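Local coordinates for protein 2-hydroxyisobutyryl-CoA synthetase (Aquincola tertiaricarbonis, PDB 6HDY) that belongs to the ANL superfamily of AMP-binding enzymes, which pair a large N-terminal domain with a smaller C-terminal one around a shared ligand site, at residues P419-H424 with V455-I460; S394-E399 with L415-S420; F17-D22 with W144-N149; A148-R153 with M281-N286. All blocks are in the same frame, centred on the assembly; numbering follows the deposited sequence.

The four contacts form two clusters on opposite sides of the chain's centre. Along the chain interaction 3 comes first, then interaction 4, interaction 2 and interaction 1, the later contact of each pair beginning on the stretch where the earlier one ends. Interactions 3 and 4, with centres about 10 Å apart, share A148 and N149 and use successive turns of helix 141-157. Interactions 2 and 1, with centres about 6 Å apart, share P419 and S420 where strand 413-419 passes into helix 421-425. Centres in different clusters lie 36 to 48 Å apart. One cluster therefore reaches from the N-terminal arm to the ligand pocket, while the other knits the C-terminal domain together.

Interaction 1 of 4, residues P419-H424 with V455-I460; sequences PSESVH and VAPNSI
P457 is the centre of the apolar part of this contact, its ring set against the start of helix 421-425. Its CB lies 3.8 Å from E421 CG, and its CG lies 3.8 Å from H424 CB. In H424 the first torsion is trans (chi1 -169°), which turns a face of the imidazole to P457, whose CD makes a CH-pi contact over it, 4.3 Å from the ring centroid. A rigid proline suits this position because it offers a flat apolar flank and needs no amide partner. P419 adds a looser apolar touch, its CG 4.4 Å from P457 CG, while P419 CD presses to 3.0 Å from V455 O.

One polar bond crosses the contact: N458 ND2 gives a hydrogen to E421 OE1 at 3.2 Å, almost perfectly straight (178°). The acceptor lies in the amide plane of N458, but the donor stands above the carboxylate of E421, the two planes being nearly perpendicular.

Bonds within each segment fix the two partners. S420 OG accepts from V423 N at 3.2 Å as an N-cap, and A456 O receives both the backbone N and the hydroxyl of S459, the latter at 2.7 Å. Outside the pair, the E418 carboxylate binds I460 N. Proline second and asparagine third, the latter with positive phi (60°), are the classic residues of a type II beta turn, here packed against a serine-capped helix of the ANL C-terminal domain.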
loop_
_atom_site.group_PDB
_atom_site.type_symbol
_atom_site.label_atom_id
_atom_site.label_comp_id
_atom_site.label_asym_id
_atom_site.label_seq_id
_atom_site.Cartn_x
_atom_site.Cartn_y
_atom_site.Cartn_z
ATOM N N PRO A 419 29.442 -0.385 16.946
ATOM C CA PRO A 419 30.412 -1.420 16.528
ATOM C C PRO A 419 29.618 -2.709 16.203
ATOM O O PRO A 419 28.441 -2.819 16.570
ATOM C CB PRO A 419 31.225 -1.646 17.797
ATOM C CG PRO A 419 30.213 -1.429 18.909
ATOM C CD PRO A 419 29.181 -0.445 18.405
ATOM N N SER A 420 30.254 -3.706 15.575
ATOM C CA SER A 420 29.587 -4.987 15.319
ATOM C C SER A 420 29.507 -5.806 16.624
ATOM O O SER A 420 30.275 -5.550 17.570
ATOM C CB SER A 420 30.323 -5.781 14.244
ATOM O OG SER A 420 31.637 -6.112 14.654
ATOM N N GLU A 421 28.556 -6.763 16.682
ATOM C CA GLU A 421 28.397 -7.644 17.846
ATOM C C GLU A 421 29.700 -8.442 18.161
ATOM O O GLU A 421 30.018 -8.635 19.343
ATOM C CB GLU A 421 27.213 -8.601 17.661
ATOM C CG GLU A 421 25.870 -7.920 17.853
ATOM C CD GLU A 421 24.703 -8.688 17.274
ATOM O OE1 GLU A 421 24.225 -8.309 16.181
ATOM O OE2 GLU A 421 24.280 -9.684 17.905
ATOM N N SER A 422 30.468 -8.833 17.099
ATOM C CA SER A 422 31.745 -9.560 17.220
ATOM C C SER A 422 32.848 -8.654 17.780
ATOM O O SER A 422 33.683 -9.133 18.563
ATOM C CB SER A 422 32.157 -10.207 15.900
ATOM O OG SER A 422 32.554 -9.250 14.932
ATOM N N VAL A 423 32.832 -7.340 17.402
ATOM C CA VAL A 423 33.783 -6.346 17.942
ATOM C C VAL A 423 33.436 -6.156 19.438
ATOM O O VAL A 423 34.331 -6.148 20.275
ATOM C CB VAL A 423 33.819 -5.017 17.123
ATOM C CG1 VAL A 423 34.471 -3.874 17.915
ATOM C CG2 VAL A 423 34.554 -5.223 15.801
ATOM N N HIS A 424 32.123 -6.085 19.767
ATOM C CA HIS A 424 31.633 -5.976 21.149
ATOM C C HIS A 424 32.055 -7.202 22.013
ATOM O O HIS A 424 32.632 -7.014 23.097
ATOM C CB HIS A 424 30.103 -5.733 21.196
ATOM C CG HIS A 424 29.628 -5.367 22.568
ATOM N ND1 HIS A 424 29.732 -4.057 23.049
ATOM C CD2 HIS A 424 29.157 -6.159 23.559
ATOM C CE1 HIS A 424 29.298 -4.101 24.301
ATOM N NE2 HIS A 424 28.944 -5.346 24.654
ATOM N N VAL A 455 28.023 3.378 20.671
ATOM C CA VAL A 455 26.745 3.007 21.267
ATOM C C VAL A 455 26.641 1.469 21.197
ATOM O O VAL A 455 27.387 0.835 20.446
ATOM C CB VAL A 455 25.503 3.724 20.663
ATOM C CG1 VAL A 455 25.518 5.223 20.962
ATOM C CG2 VAL A 455 25.341 3.443 19.165
ATOM N N ALA A 456 25.726 0.885 21.985
ATOM C CA ALA A 456 25.507 -0.548 22.057
ATOM C C ALA A 456 25.100 -1.112 20.693
ATOM O O ALA A 456 24.349 -0.461 19.978
ATOM C CB ALA A 456 24.419 -0.852 23.086
ATOM N N PRO A 457 25.567 -2.316 20.294
ATOM C CA PRO A 457 25.102 -2.886 19.013
ATOM C C PRO A 457 23.563 -2.965 18.929
ATOM O O PRO A 457 22.896 -3.243 19.927
ATOM C CB PRO A 457 25.743 -4.289 19.020
ATOM C CG PRO A 457 26.937 -4.145 19.898
ATOM C CD PRO A 457 26.492 -3.246 20.991
ATOM N N ASN A 458 23.000 -2.666 17.743
ATOM C CA ASN A 458 21.555 -2.690 17.439
ATOM C C ASN A 458 20.697 -1.730 18.314
ATOM O O ASN A 458 19.479 -1.910 18.408
ATOM C CB ASN A 458 20.995 -4.136 17.470
ATOM C CG ASN A 458 21.890 -5.145 16.776
ATOM O OD1 ASN A 458 22.277 -4.971 15.612
ATOM N ND2 ASN A 458 22.290 -6.194 17.492
ATOM N N SER A 459 21.322 -0.695 18.914
ATOM C CA SER A 459 20.615 0.286 19.733
ATOM C C SER A 459 19.971 1.382 18.858
ATOM O O SER A 459 18.898 1.882 19.201
ATOM C CB SER A 459 21.553 0.912 20.760
ATOM O OG SER A 459 22.639 1.587 20.150
ATOM N N ILE A 460 20.649 1.784 17.759
ATOM C CA ILE A 460 20.158 2.818 16.841
ATOM C C ILE A 460 18.981 2.256 16.012
ATOM O O ILE A 460 19.085 1.160 15.450
ATOM C CB ILE A 460 21.282 3.446 15.947
ATOM C CG1 ILE A 460 22.387 4.133 16.795
ATOM C CG2 ILE A 460 20.687 4.436 14.908
ATOM C CD1 ILE A 460 23.735 4.515 16.013
#

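Interaction 2 of 4, residues S394-E399 with L415-S420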
loop_
_atom_site.group_PDB
_atom_site.type_symbol
_atom_site.label_atom_id
_atom_site.label_comp_id
_atom_site.label_asym_id
_atom_site.label_seq_id
_atom_site.Cartn_x
_atom_site.Cartn_y
_atom_site.Cartn_z
ATOM N N SER A 394 35.207 -3.138 8.373
ATOM C CA SER A 394 34.750 -4.471 8.810
ATOM C C SER A 394 34.119 -4.491 10.221
ATOM O O SER A 394 33.215 -5.304 10.461
ATOM C CB SER A 394 35.878 -5.509 8.700
ATOM O OG SER A 394 37.081 -5.118 9.346
ATOM N N GLY A 395 34.603 -3.612 11.109
ATOM C CA GLY A 395 34.157 -3.480 12.496
ATOM C C GLY A 395 32.918 -2.634 12.724
ATOM O O GLY A 395 32.377 -2.616 13.834
ATOM N N TYR A 396 32.461 -1.914 11.684
ATOM C CA TYR A 396 31.263 -1.060 11.737
ATOM C C TYR A 396 29.957 -1.902 11.845
ATOM O O TYR A 396 29.769 -2.841 11.075
ATOM C CB TYR A 396 31.256 -0.128 10.522
ATOM C CG TYR A 396 29.991 0.682 10.335
ATOM C CD1 TYR A 396 29.671 1.724 11.202
ATOM C CD2 TYR A 396 29.129 0.426 9.271
ATOM C CE1 TYR A 396 28.525 2.491 11.017
ATOM C CE2 TYR A 396 27.986 1.196 9.067
ATOM C CZ TYR A 396 27.692 2.233 9.940
ATOM O OH TYR A 396 26.543 2.965 9.772
ATOM N N GLY A 397 29.105 -1.554 12.819
ATOM C CA GLY A 397 27.865 -2.249 13.173
ATOM C C GLY A 397 26.632 -2.063 12.306
ATOM O O GLY A 397 25.621 -2.736 12.540
ATOM N N GLY A 398 26.699 -1.175 11.310
ATOM C CA GLY A 398 25.577 -0.964 10.396
ATOM C C GLY A 398 24.760 0.292 10.622
ATOM O O GLY A 398 23.914 0.621 9.794
ATOM N N GLU A 399 24.995 1.001 11.738
ATOM C CA GLU A 399 24.307 2.251 12.047
ATOM C C GLU A 399 25.194 3.255 12.718
ATOM O O GLU A 399 26.203 2.894 13.356
ATOM C CB GLU A 399 23.000 2.060 12.852
ATOM C CG GLU A 399 21.742 1.927 11.983
ATOM C CD GLU A 399 21.468 3.019 10.964
ATOM O OE1 GLU A 399 21.954 4.160 11.144
ATOM O OE2 GLU A 399 20.750 2.731 9.983
ATOM N N LEU A 415 30.214 12.016 16.049
ATOM C CA LEU A 415 29.596 10.791 15.529
ATOM C C LEU A 415 29.257 9.821 16.648
ATOM O O LEU A 415 30.025 9.694 17.599
ATOM C CB LEU A 415 30.507 10.097 14.493
ATOM C CG LEU A 415 30.923 10.876 13.222
ATOM C CD1 LEU A 415 31.908 10.053 12.382
ATOM C CD2 LEU A 415 29.687 11.247 12.344
ATOM N N ARG A 416 28.080 9.179 16.558
ATOM C CA ARG A 416 27.611 8.130 17.465
ATOM C C ARG A 416 27.634 6.913 16.555
ATOM O O ARG A 416 26.859 6.857 15.598
ATOM C CB ARG A 416 26.187 8.389 18.012
ATOM C CG ARG A 416 26.045 9.665 18.871
ATOM C CD ARG A 416 24.756 9.633 19.686
ATOM N NE ARG A 416 24.990 8.986 20.978
ATOM C CZ ARG A 416 24.060 8.439 21.759
ATOM N NH1 ARG A 416 22.784 8.436 21.386
ATOM N NH2 ARG A 416 24.403 7.875 22.913
ATOM N N VAL A 417 28.604 6.001 16.767
ATOM C CA VAL A 417 28.796 4.850 15.884
ATOM C C VAL A 417 28.586 3.505 16.597
ATOM O O VAL A 417 29.088 3.282 17.704
ATOM C CB VAL A 417 30.184 4.923 15.174
ATOM C CG1 VAL A 417 30.423 3.725 14.263
ATOM C CG2 VAL A 417 30.347 6.226 14.391
ATOM N N GLU A 418 27.847 2.612 15.941
ATOM C CA GLU A 418 27.643 1.263 16.436
ATOM C C GLU A 418 28.820 0.370 16.011
ATOM O O GLU A 418 29.152 0.339 14.824
ATOM C CB GLU A 418 26.353 0.651 15.851
ATOM C CG GLU A 418 25.181 0.587 16.810
ATOM C CD GLU A 418 23.947 -0.088 16.250
ATOM O OE1 GLU A 418 24.093 -1.144 15.590
ATOM O OE2 GLU A 418 22.827 0.392 16.540
ATOM N N PRO A 419 29.442 -0.385 16.946
ATOM C CA PRO A 419 30.412 -1.420 16.528
ATOM C C PRO A 419 29.618 -2.709 16.203
ATOM O O PRO A 419 28.441 -2.819 16.570
ATOM C CB PRO A 419 31.225 -1.646 17.797
ATOM C CG PRO A 419 30.213 -1.429 18.909
ATOM C CD PRO A 419 29.181 -0.445 18.405
ATOM N N SER A 420 30.254 -3.706 15.575
ATOM C CA SER A 420 29.587 -4.987 15.319
ATOM C C SER A 420 29.507 -5.806 16.624
ATOM O O SER A 420 30.275 -5.550 17.570
ATOM C CB SER A 420 30.323 -5.781 14.244
ATOM O OG SER A 420 31.637 -6.112 14.654
#
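Y396 presents the edge of its ring to V417, whose CG1 lies near the ring plane, 3.7 Å from Y396 CD1. One face of the same ring carries G398 N, 3.5 Å above the plane and offset toward the rim. A trans first torsion (chi1 172°) turns the ring back along its own chain, where its hydroxyl bonds to H400 ND1, while L390 of helix 383-391 packs beside it.

Three backbone bonds join the segments. S420 N reaches G395 O at 3.0 Å, G397 N reaches E418 O at 2.8 Å, and E418 N reaches E399 O at 3.1 Å. Thus E418 uses its amide and its carbonyl on two residues separated by G398, where the chain turns a corner. Glycine fits at 397 because a beta carbon would run into P419 O and E418 O, and at 398 because of the positive phi (104°). The E418 carboxylate passes E399 CB and bonds outside the pair, to I460 N and R462; that of E399 bonds to R469 and R401.

P419, lacking an amide hydrogen, is well placed opposite Y396 in a non-hydrogen-bonded antiparallel pair, at the end of strand 413-419 in the mixed sheet of the C-terminal domain.

Interaction 3 of 4, residues F17-D22 with W144-N149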
loop_
_atom_site.group_PDB
_atom_site.type_symbol
_atom_site.label_atom_id
_atom_site.label_comp_id
_atom_site.label_asym_id
_atom_site.label_seq_id
_atom_site.Cartn_x
_atom_site.Cartn_y
_atom_site.Cartn_z
ATOM N N PHE A 17 3.056 13.305 -28.460
ATOM C CA PHE A 17 2.551 14.070 -27.326
ATOM C C PHE A 17 1.125 14.535 -27.616
ATOM O O PHE A 17 0.925 15.262 -28.594
ATOM C CB PHE A 17 3.425 15.255 -26.896
ATOM C CG PHE A 17 2.975 15.861 -25.574
ATOM C CD1 PHE A 17 2.018 16.875 -25.539
ATOM C CD2 PHE A 17 3.492 15.400 -24.365
ATOM C CE1 PHE A 17 1.602 17.429 -24.325
ATOM C CE2 PHE A 17 3.092 15.969 -23.154
ATOM C CZ PHE A 17 2.136 16.971 -23.142
ATOM N N PRO A 18 0.133 14.186 -26.748
ATOM C CA PRO A 18 0.223 13.319 -25.550
ATOM C C PRO A 18 0.571 11.881 -25.938
ATOM O O PRO A 18 0.132 11.409 -26.978
ATOM C CB PRO A 18 -1.200 13.393 -24.951
ATOM C CG PRO A 18 -1.824 14.614 -25.557
ATOM C CD PRO A 18 -1.249 14.648 -26.955
ATOM N N VAL A 19 1.378 11.199 -25.124
ATOM C CA VAL A 19 1.804 9.820 -25.390
ATOM C C VAL A 19 0.613 8.819 -25.213
ATOM O O VAL A 19 -0.338 9.110 -24.493
ATOM C CB VAL A 19 3.068 9.478 -24.554
ATOM C CG1 VAL A 19 2.702 9.070 -23.126
ATOM C CG2 VAL A 19 3.933 8.426 -25.240
ATOM N N GLU A 20 0.669 7.676 -25.908
ATOM C CA GLU A 20 -0.385 6.667 -25.936
ATOM C C GLU A 20 0.186 5.297 -26.294
ATOM O O GLU A 20 -0.016 4.795 -27.407
ATOM C CB GLU A 20 -1.454 7.079 -26.976
ATOM C CG GLU A 20 -2.805 7.350 -26.336
ATOM C CD GLU A 20 -3.985 6.616 -26.949
ATOM O OE1 GLU A 20 -4.740 5.973 -26.185
ATOM O OE2 GLU A 20 -4.147 6.674 -28.190
ATOM N N TYR A 21 0.861 4.683 -25.333
ATOM C CA TYR A 21 1.547 3.405 -25.498
ATOM C C TYR A 21 0.678 2.173 -25.741
ATOM O O TYR A 21 -0.323 1.976 -25.058
ATOM C CB TYR A 21 2.441 3.133 -24.291
ATOM C CG TYR A 21 3.672 4.013 -24.196
ATOM C CD1 TYR A 21 4.718 3.888 -25.111
ATOM C CD2 TYR A 21 3.843 4.892 -23.125
ATOM C CE1 TYR A 21 5.855 4.689 -25.022
ATOM C CE2 TYR A 21 4.993 5.665 -23.000
ATOM C CZ TYR A 21 6.002 5.557 -23.948
ATOM O OH TYR A 21 7.149 6.292 -23.794
ATOM N N ASP A 22 1.123 1.300 -26.669
ATOM C CA ASP A 22 0.518 -0.003 -26.935
ATOM C C ASP A 22 0.780 -0.842 -25.669
ATOM O O ASP A 22 1.926 -1.170 -25.349
ATOM C CB ASP A 22 1.146 -0.666 -28.196
ATOM C CG ASP A 22 0.728 -2.111 -28.500
ATOM O OD1 ASP A 22 -0.083 -2.683 -27.723
ATOM O OD2 ASP A 22 1.226 -2.676 -29.501
ATOM N N TRP A 144 -0.615 7.967 -15.608
ATOM C CA TRP A 144 -0.388 6.719 -14.867
ATOM C C TRP A 144 0.101 5.639 -15.864
ATOM O O TRP A 144 1.072 4.922 -15.590
ATOM C CB TRP A 144 -1.690 6.281 -14.107
ATOM C CG TRP A 144 -1.381 5.302 -13.011
ATOM C CD1 TRP A 144 -1.273 3.949 -13.139
ATOM C CD2 TRP A 144 -0.897 5.622 -11.692
ATOM N NE1 TRP A 144 -0.823 3.395 -11.957
ATOM C CE2 TRP A 144 -0.602 4.399 -11.046
ATOM C CE3 TRP A 144 -0.691 6.825 -10.989
ATOM C CZ2 TRP A 144 -0.118 4.342 -9.722
ATOM C CZ3 TRP A 144 -0.249 6.765 -9.663
ATOM C CH2 TRP A 144 0.035 5.536 -9.047
ATOM N N ARG A 145 -0.564 5.557 -17.041
ATOM C CA ARG A 145 -0.158 4.662 -18.141
ATOM C C ARG A 145 1.229 5.050 -18.682
ATOM O O ARG A 145 2.064 4.169 -18.862
ATOM C CB ARG A 145 -1.214 4.585 -19.273
ATOM C CG ARG A 145 -2.584 3.967 -18.876
ATOM C CD ARG A 145 -2.542 2.840 -17.833
ATOM N NE ARG A 145 -1.665 1.712 -18.183
ATOM C CZ ARG A 145 -1.148 0.866 -17.294
ATOM N NH1 ARG A 145 -1.403 1.014 -16.006
ATOM N NH2 ARG A 145 -0.382 -0.143 -17.692
ATOM N N ALA A 146 1.498 6.359 -18.863
ATOM C CA ALA A 146 2.819 6.840 -19.316
ATOM C C ALA A 146 3.926 6.429 -18.302
ATOM O O ALA A 146 5.000 5.990 -18.709
ATOM C CB ALA A 146 2.803 8.355 -19.509
ATOM N N ILE A 147 3.625 6.507 -16.999
ATOM C CA ILE A 147 4.544 6.120 -15.913
ATOM C C ILE A 147 4.786 4.588 -15.906
ATOM O O ILE A 147 5.932 4.155 -15.787
ATOM C CB ILE A 147 4.007 6.626 -14.524
ATOM C CG1 ILE A 147 3.980 8.171 -14.469
ATOM C CG2 ILE A 147 4.837 6.016 -13.352
ATOM C CD1 ILE A 147 3.125 8.819 -13.323
ATOM N N ALA A 148 3.702 3.782 -16.002
ATOM C CA ALA A 148 3.793 2.318 -15.997
ATOM C C ALA A 148 4.632 1.793 -17.172
ATOM O O ALA A 148 5.450 0.889 -16.985
ATOM C CB ALA A 148 2.401 1.702 -16.021
ATOM N N ASN A 149 4.461 2.387 -18.357
ATOM C CA ASN A 149 5.203 2.020 -19.559
ATOM C C ASN A 149 6.660 2.416 -19.477
ATOM O O ASN A 149 7.526 1.580 -19.770
ATOM C CB ASN A 149 4.540 2.583 -20.798
ATOM C CG ASN A 149 3.351 1.782 -21.210
ATOM O OD1 ASN A 149 3.473 0.827 -21.965
ATOM N ND2 ASN A 149 2.180 2.123 -20.694
#
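Y21 lays its side chain along N149, and its atoms from CB outward pass from the amide to CB of that asparagine. Y21 CB sits 3.4 Å from N149 OD1; Y21 CG comes next, 3.7 Å from N149 CG; Y21 CD2 makes the closest approach of the ring, 3.4 Å from N149 CB. Further out, Y21 CE2 still lies 3.8 Å from N149 CB, and the hydroxyl bonds to E331. The two side chains run in opposite directions, with ring and amide only 22° from parallel, and V19 CG2 lies over the rim of one face of the tyrosine ring.

V19 makes the apolar side-chain contact. Its CG1, held between the backbone N and the carbonyl carbon (chi1 83°), is 3.7 Å from A146 CB; the small alanine lets the arm come close to the helix.

N149 is buried, and its amide is held at both ends. Its ND2 bonds to R145 O at 2.7 Å along a nearly straight line (174°), while N149 N reaches the same oxygen from the opposite face of the carbonyl. E23 takes up ND2 as well, and R187 binds OD1, so the amide can present a fixed flat flank to the tyrosine. This is plain structural packing, in which an irregular N-terminal arm lies against helix 141-157 of the large domain.

Interaction 4 of 4, residues A148-R153 with M281-N286; sequences ANAHAR and MSPFMN. With 3HL ((3S)-3-hydroxybutanoic acid), chain B; 8LQ ([[(2~{R},3~{S},4~{R},5~{R})-5-(6-aminopurin-9-yl)-3,4-bis(oxidanyl)oxolan-2-yl]methoxy-oxidanyl-phosphoryl] (3~{S})-3-oxidanylbutanoate), chain C.
H151 reaches from helix 141-157 into the 281-286 loop, where P283, F284 and M285 pack against its imidazole. With CG anti to the carbonyl carbon (chi1 -76°), the ring projects far enough for NE2 to accept a hydrogen bond from M285 N at 3.3 Å, a fairly straight bond whose donor stands well out of the ring plane. The other nitrogen, ND1, bonds to G180 O.

M285 folds over the imidazole: with CG anti to the carbonyl carbon (chi1 -69°) and an extended second torsion, it lays CG 3.8 Å and SD 3.9 Å from the H151 ring centroid, both over one face. P283, preceded by a cis peptide, supplies a compact edge, its CB 3.4 Å from H151 NE2 and 3.7 Å from A150 CB.

F284 belongs to the ligand pocket of this ANL-family large domain, and its ring lies between H151 and the ligands. Its CG lies between the backbone N and the carbonyl carbon (chi1 57°), which sets the ring over its own backbone, one face turned to the edge of H151. The rings meet edge-to-face, H151 CE1 being 3.7 Å from F284 CE2. On the opposite face lies the ligand site, where (3S)-3-hydroxybutanoic acid and 8LQ are modelled in overlapping positions and so must be alternatives.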
loop_
_atom_site.group_PDB
_atom_site.type_symbol
_atom_site.label_atom_id
_atom_site.label_comp_id
_atom_site.label_asym_id
_atom_site.label_seq_id
_atom_site.Cartn_x
_atom_site.Cartn_y
_atom_site.Cartn_z
ATOM N N ALA A 148 3.702 3.782 -16.002
ATOM C CA ALA A 148 3.793 2.318 -15.997
ATOM C C ALA A 148 4.632 1.793 -17.172
ATOM O O ALA A 148 5.450 0.889 -16.985
ATOM C CB ALA A 148 2.401 1.702 -16.021
ATOM N N ASN A 149 4.461 2.387 -18.357
ATOM C CA ASN A 149 5.203 2.020 -19.559
ATOM C C ASN A 149 6.660 2.416 -19.477
ATOM O O ASN A 149 7.526 1.580 -19.770
ATOM C CB ASN A 149 4.540 2.583 -20.798
ATOM C CG ASN A 149 3.351 1.782 -21.210
ATOM O OD1 ASN A 149 3.473 0.827 -21.965
ATOM N ND2 ASN A 149 2.180 2.123 -20.694
ATOM N N ALA A 150 6.943 3.667 -19.044
ATOM C CA ALA A 150 8.308 4.159 -18.832
ATOM C C ALA A 150 9.004 3.250 -17.851
ATOM O O ALA A 150 10.118 2.839 -18.114
ATOM C CB ALA A 150 8.278 5.565 -18.267
ATOM N N HIS A 151 8.335 2.889 -16.732
ATOM C CA HIS A 151 8.973 2.056 -15.703
ATOM C C HIS A 151 9.213 0.627 -16.137
ATOM O O HIS A 151 10.253 0.104 -15.776
ATOM C CB HIS A 151 8.193 2.127 -14.382
ATOM C CG HIS A 151 8.441 3.415 -13.666
ATOM N ND1 HIS A 151 7.907 3.654 -12.449
ATOM C CD2 HIS A 151 9.192 4.482 -14.031
ATOM C CE1 HIS A 151 8.337 4.852 -12.090
ATOM N NE2 HIS A 151 9.117 5.380 -13.008
ATOM N N ALA A 152 8.268 -0.011 -16.890
ATOM C CA ALA A 152 8.445 -1.381 -17.425
ATOM C C ALA A 152 9.675 -1.421 -18.336
ATOM O O ALA A 152 10.447 -2.376 -18.284
ATOM C CB ALA A 152 7.217 -1.818 -18.221
ATOM N N ARG A 153 9.850 -0.367 -19.149
ATOM C CA ARG A 153 10.956 -0.182 -20.083
ATOM C C ARG A 153 12.332 -0.192 -19.383
ATOM O O ARG A 153 13.227 -0.948 -19.772
ATOM C CB ARG A 153 10.736 1.117 -20.875
ATOM C CG ARG A 153 11.961 1.644 -21.593
ATOM C CD ARG A 153 11.571 2.764 -22.501
ATOM N NE ARG A 153 12.739 3.422 -23.075
ATOM C CZ ARG A 153 12.726 4.643 -23.592
ATOM N NH1 ARG A 153 11.600 5.338 -23.636
ATOM N NH2 ARG A 153 13.834 5.169 -24.090
ATOM N N MET A 281 8.511 14.186 -10.164
ATOM C CA MET A 281 9.036 13.745 -11.457
ATOM C C MET A 281 8.679 12.309 -11.850
ATOM O O MET A 281 9.378 11.753 -12.700
ATOM C CB MET A 281 10.565 13.959 -11.519
ATOM C CG MET A 281 10.949 15.395 -11.431
ATOM S SD MET A 281 10.020 16.353 -12.641
ATOM C CE MET A 281 10.623 17.746 -12.347
ATOM N N SER A 282 7.595 11.705 -11.278
ATOM C CA SER A 282 7.201 10.356 -11.721
ATOM C C SER A 282 6.894 10.475 -13.216
ATOM O O SER A 282 6.255 11.452 -13.597
ATOM C CB SER A 282 5.982 9.840 -10.980
ATOM O OG SER A 282 6.234 9.803 -9.587
ATOM N N PRO A 283 7.395 9.597 -14.110
ATOM C CA PRO A 283 8.206 8.385 -13.878
ATOM C C PRO A 283 9.608 8.720 -13.329
ATOM O O PRO A 283 10.473 9.218 -14.048
ATOM C CB PRO A 283 8.204 7.702 -15.263
ATOM C CG PRO A 283 8.048 8.835 -16.248
ATOM C CD PRO A 283 7.113 9.799 -15.548
ATOM N N PHE A 284 9.798 8.497 -12.027
ATOM C CA PHE A 284 11.012 8.855 -11.290
ATOM C C PHE A 284 12.216 7.985 -11.664
ATOM O O PHE A 284 13.347 8.363 -11.354
ATOM C CB PHE A 284 10.764 8.843 -9.763
ATOM C CG PHE A 284 10.262 7.509 -9.254
ATOM C CD1 PHE A 284 11.148 6.459 -9.009
ATOM C CD2 PHE A 284 8.899 7.290 -9.051
ATOM C CE1 PHE A 284 10.684 5.222 -8.583
ATOM C CE2 PHE A 284 8.442 6.061 -8.594
ATOM C CZ PHE A 284 9.338 5.033 -8.367
ATOM N N MET A 285 11.976 6.827 -12.330
ATOM C CA MET A 285 13.051 5.951 -12.798
ATOM C C MET A 285 13.747 6.569 -14.041
ATOM O O MET A 285 14.600 5.921 -14.623
ATOM C CB MET A 285 12.522 4.517 -13.086
ATOM C CG MET A 285 12.126 3.757 -11.834
ATOM S SD MET A 285 11.536 2.057 -12.097
ATOM C CE MET A 285 13.024 1.274 -12.532
ATOM N N ASN A 286 13.428 7.837 -14.412
ATOM C CA ASN A 286 14.052 8.570 -15.542
ATOM C C ASN A 286 15.600 8.679 -15.393
ATOM O O ASN A 286 16.320 9.009 -16.335
ATOM C CB ASN A 286 13.394 9.953 -15.715
ATOM C CG ASN A 286 13.744 10.919 -14.608
ATOM O OD1 ASN A 286 13.277 10.800 -13.496
ATOM N ND2 ASN A 286 14.620 11.868 -14.865
HETATM C CA 3HL B . 11.455 9.299 -4.615
HETATM C CB 3HL B . 10.018 9.560 -5.121
HETATM O OG1 3HL B . 9.754 8.985 -6.397
HETATM C CG2 3HL B . 8.989 9.008 -4.182
HETATM C C 3HL B . 12.177 8.442 -5.626
HETATM O OA 3HL B . 11.807 7.290 -5.802
HETATM O OB 3HL B . 13.073 9.093 -6.411
HETATM N N9 8LQ C . 16.669 10.596 -3.771
HETATM C C8 8LQ C . 15.726 9.868 -4.389
HETATM N N7 8LQ C . 16.318 8.896 -5.074
HETATM C C5 8LQ C . 17.644 9.028 -4.904
HETATM C C6 8LQ C . 18.709 8.304 -5.312
HETATM N N6 8LQ C . 18.496 7.260 -6.098
HETATM N N1 8LQ C . 19.969 8.640 -4.973
HETATM C C2 8LQ C . 20.209 9.738 -4.145
HETATM N N3 8LQ C . 19.098 10.424 -3.677
HETATM C C4 8LQ C . 17.854 10.081 -4.087
HETATM C CAA 8LQ C . 9.605 8.568 -5.473
HETATM C CAZ 8LQ C . 11.087 8.121 -5.582
HETATM O OAE 8LQ C . 11.358 7.120 -4.605
HETATM C CAL 8LQ C . 12.072 9.288 -5.373
HETATM C CAS 8LQ C . 11.814 9.985 -4.030
HETATM O OAC 8LQ C . 12.219 9.479 -2.988
HETATM O OAQ 8LQ C . 11.045 11.131 -4.099
HETATM P PBC 8LQ C . 10.902 12.159 -2.881
HETATM O OAH 8LQ C . 10.169 11.329 -1.743
HETATM O OAD 8LQ C . 10.185 13.395 -3.239
HETATM O "O5'" 8LQ C . 12.392 12.497 -2.480
HETATM C "C5'" 8LQ C . 13.246 12.962 -3.524
HETATM C "C4'" 8LQ C . 14.629 13.199 -2.976
HETATM O "O4'" 8LQ C . 15.150 11.957 -2.431
HETATM C "C3'" 8LQ C . 15.497 13.524 -4.115
HETATM O "O3'" 8LQ C . 15.434 14.949 -4.407
HETATM C "C2'" 8LQ C . 16.861 13.093 -3.572
HETATM O "O2'" 8LQ C . 17.379 14.057 -2.572
HETATM C "C1'" 8LQ C . 16.501 11.795 -2.885
#